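Long-range contact in peptidoglycan D,D-transpeptidase PbpA (Mycobacterium tuberculosis, PDB 3UPN), which probably catalyses the transpeptidation that cross-links the peptides of the peptidoglycan cell wall, and is probably also needed to regulate cell length: residues Pro191-Lys196 with Ala393-Thr398. Numbering follows the deposited sequence.
Sequences PGSTFK and ASKTGT. With IM2 ((5R)-5-[(1S,2R)-1-formyl-2-hydroxypropyl]-3-[(2-{[(E)-iminomethyl]amino}ethyl)sulfanyl]-4,5-dihydro-1H-pyrrole-2-carbox ylic acid), chain C.
Ser193 lies against Gly397 with its CB 3.4 Å from Gly397 CA, a contact so close that there is no room for a side chain on Gly397 at this point. Ser193 OG is bonded covalently to C7 of the opened carbapenem (IM2), which matches its role, inferred by similarity, as the acyl-ester residue. The backbones join through Ser193 N, which donates to Thr398 O at 3.3 Å with an N-H...O angle of 153°; Gly192 CA adds a CA-H...O contact to the same oxygen. On the strand, Thr396 OG1 donates to carboxylate oxygen O32 of the drug at 2.5 Å, placed for this between its own backbone N and carbonyl carbon (chi1 60°).

Lys395 lies along the Ser193 carbonyl and Thr194 CA. Its chain leaves anti to the backbone N (chi1 -171°) and bends at chi2 and chi4, bringing CE to 3.4 Å from Ser193 O and folding NZ back to donate to Thr396 O at 3.0 Å. Thr194 CG2 meets Lys395 O at 3.6 Å, while Thr194 OG1 donates to Pro191 O from above the carbonyl plane, fastening the turn.

In the second shell, Ser252 OG hydrogen-bonds both Lys395 NZ and Lys196 NZ, which lie 5.3 Å apart, and Asn254 OD1 also holds the latter.

Ser193-Thr194-Phe195-Lys196, Ser252-Cys253-Asn254 and Lys395-Thr396-Gly397 are the SxxK, SxN and KTG motifs of penicillin-binding transpeptidases, so the contact joins the first to the third beside the second. The SxxK segment ends a loop and runs into helix 196-205; the KTG segment belongs to edge strand 393-399 of the five-stranded antiparallel sheet, backed by helix 364-380 and paired with strand 411-418.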
loop_
_atom_site.group_PDB
_atom_site.type_symbol
_atom_site.label_atom_id
_atom_site.label_comp_id
_atom_site.label_asym_id
_atom_site.label_seq_id
_atom_site.Cartn_x
_atom_site.Cartn_y
_atom_site.Cartn_z
ATOM N N PRO A 191 -6.800 -9.565 -4.773
ATOM C CA PRO A 191 -7.611 -8.399 -4.429
ATOM C C PRO A 191 -9.094 -8.679 -4.151
ATOM O O PRO A 191 -9.763 -7.830 -3.562
ATOM C CB PRO A 191 -7.456 -7.498 -5.670
ATOM C CG PRO A 191 -7.276 -8.449 -6.776
ATOM C CD PRO A 191 -6.412 -9.541 -6.196
ATOM N N GLY A 192 -9.600 -9.836 -4.574
ATOM C CA GLY A 192 -11.024 -10.186 -4.409
ATOM C C GLY A 192 -11.979 -9.091 -4.885
ATOM O O GLY A 192 -11.765 -8.486 -5.948
ATOM N N SER A 193 -13.007 -8.817 -4.078
ATOM C CA SER A 193 -14.049 -7.831 -4.412
ATOM C C SER A 193 -13.529 -6.446 -4.853
ATOM O O SER A 193 -14.184 -5.762 -5.645
ATOM C CB SER A 193 -15.073 -7.699 -3.259
ATOM O OG SER A 193 -16.085 -8.721 -3.288
ATOM N N THR A 194 -12.362 -6.035 -4.360
ATOM C CA THR A 194 -11.808 -4.716 -4.732
ATOM C C THR A 194 -11.508 -4.606 -6.231
ATOM O O THR A 194 -11.547 -3.516 -6.800
ATOM C CB THR A 194 -10.548 -4.332 -3.914
ATOM O OG1 THR A 194 -9.498 -5.284 -4.153
ATOM C CG2 THR A 194 -10.872 -4.254 -2.423
ATOM N N PHE A 195 -11.222 -5.742 -6.855
ATOM C CA PHE A 195 -10.911 -5.796 -8.268
ATOM C C PHE A 195 -12.123 -5.555 -9.181
ATOM O O PHE A 195 -11.967 -5.466 -10.381
ATOM C CB PHE A 195 -10.224 -7.114 -8.627
ATOM C CG PHE A 195 -9.417 -7.055 -9.905
ATOM C CD1 PHE A 195 -8.179 -6.414 -9.937
ATOM C CD2 PHE A 195 -9.901 -7.625 -11.076
ATOM C CE1 PHE A 195 -7.438 -6.357 -11.120
ATOM C CE2 PHE A 195 -9.162 -7.571 -12.264
ATOM C CZ PHE A 195 -7.929 -6.943 -12.276
ATOM N N LYS A 196 -13.322 -5.448 -8.608
ATOM C CA LYS A 196 -14.504 -5.104 -9.381
ATOM C C LYS A 196 -14.384 -3.670 -9.870
ATOM O O LYS A 196 -14.974 -3.312 -10.879
ATOM C CB LYS A 196 -15.787 -5.320 -8.572
ATOM C CG LYS A 196 -16.103 -6.805 -8.366
ATOM C CD LYS A 196 -17.169 -7.023 -7.321
ATOM C CE LYS A 196 -17.422 -8.502 -7.143
ATOM N NZ LYS A 196 -18.562 -8.732 -6.226
ATOM N N ALA A 393 -15.407 7.651 -0.623
ATOM C CA ALA A 393 -15.640 6.682 -1.689
ATOM C C ALA A 393 -14.810 5.443 -1.380
ATOM O O ALA A 393 -13.626 5.560 -1.066
ATOM C CB ALA A 393 -15.264 7.262 -3.020
ATOM N N SER A 394 -15.421 4.260 -1.455
ATOM C CA SER A 394 -14.702 3.040 -1.116
ATOM C C SER A 394 -15.155 1.789 -1.851
ATOM O O SER A 394 -16.211 1.767 -2.487
ATOM C CB SER A 394 -14.727 2.789 0.397
ATOM O OG SER A 394 -15.995 2.372 0.859
ATOM N N LYS A 395 -14.308 0.763 -1.772
ATOM C CA LYS A 395 -14.663 -0.603 -2.106
ATOM C C LYS A 395 -14.087 -1.556 -1.042
ATOM O O LYS A 395 -12.862 -1.676 -0.894
ATOM C CB LYS A 395 -14.167 -0.984 -3.497
ATOM C CG LYS A 395 -14.676 -2.332 -3.999
ATOM C CD LYS A 395 -16.168 -2.281 -4.339
ATOM C CE LYS A 395 -16.734 -3.649 -4.683
ATOM N NZ LYS A 395 -17.117 -4.413 -3.455
ATOM N N THR A 396 -14.986 -2.205 -0.303
ATOM C CA THR A 396 -14.642 -3.274 0.624
ATOM C C THR A 396 -14.576 -4.595 -0.139
ATOM O O THR A 396 -15.039 -4.685 -1.274
ATOM C CB THR A 396 -15.700 -3.421 1.747
ATOM O OG1 THR A 396 -16.969 -3.721 1.159
ATOM C CG2 THR A 396 -15.841 -2.145 2.550
ATOM N N GLY A 397 -14.012 -5.622 0.479
ATOM C CA GLY A 397 -13.991 -6.936 -0.136
ATOM C C GLY A 397 -13.260 -8.014 0.643
ATOM O O GLY A 397 -12.556 -7.726 1.613
ATOM N N THR A 398 -13.440 -9.256 0.202
ATOM C CA THR A 398 -12.711 -10.405 0.732
ATOM C C THR A 398 -11.968 -11.075 -0.416
ATOM O O THR A 398 -12.271 -10.827 -1.588
ATOM C CB THR A 398 -13.643 -11.440 1.434
ATOM O OG1 THR A 398 -14.527 -12.036 0.470
ATOM C CG2 THR A 398 -14.458 -10.778 2.535
HETATM C C7 IM2 C . -15.836 -9.986 -2.779
HETATM C C2 IM2 C . -18.163 -9.119 0.700
HETATM C C6 IM2 C . -16.732 -10.731 -1.779
HETATM C C5 IM2 C . -18.108 -10.111 -1.456
HETATM C C3 IM2 C . -18.156 -8.141 -0.201
HETATM O O7 IM2 C . -14.807 -10.539 -3.146
HETATM C C61 IM2 C . -16.810 -12.243 -2.115
HETATM O O62 IM2 C . -16.049 -12.599 -3.280
HETATM C C62 IM2 C . -18.229 -12.794 -2.274
HETATM N N4 IM2 C . -17.988 -8.652 -1.411
HETATM C C31 IM2 C . -18.317 -6.706 0.010
HETATM O O31 IM2 C . -19.467 -6.198 0.015
HETATM O O32 IM2 C . -17.288 -6.020 0.182
HETATM S S21 IM2 C . -17.800 -8.998 2.338
HETATM C C22 IM2 C . -18.872 -7.865 3.177
HETATM C C23 IM2 C . -18.058 -6.742 3.823
HETATM N N24 IM2 C . -19.007 -5.673 4.126
HETATM C C25 IM2 C . -18.603 -4.562 4.440
HETATM N N26 IM2 C . -18.104 -3.562 4.940
HETATM C C1 IM2 C . -18.480 -10.416 0.007
#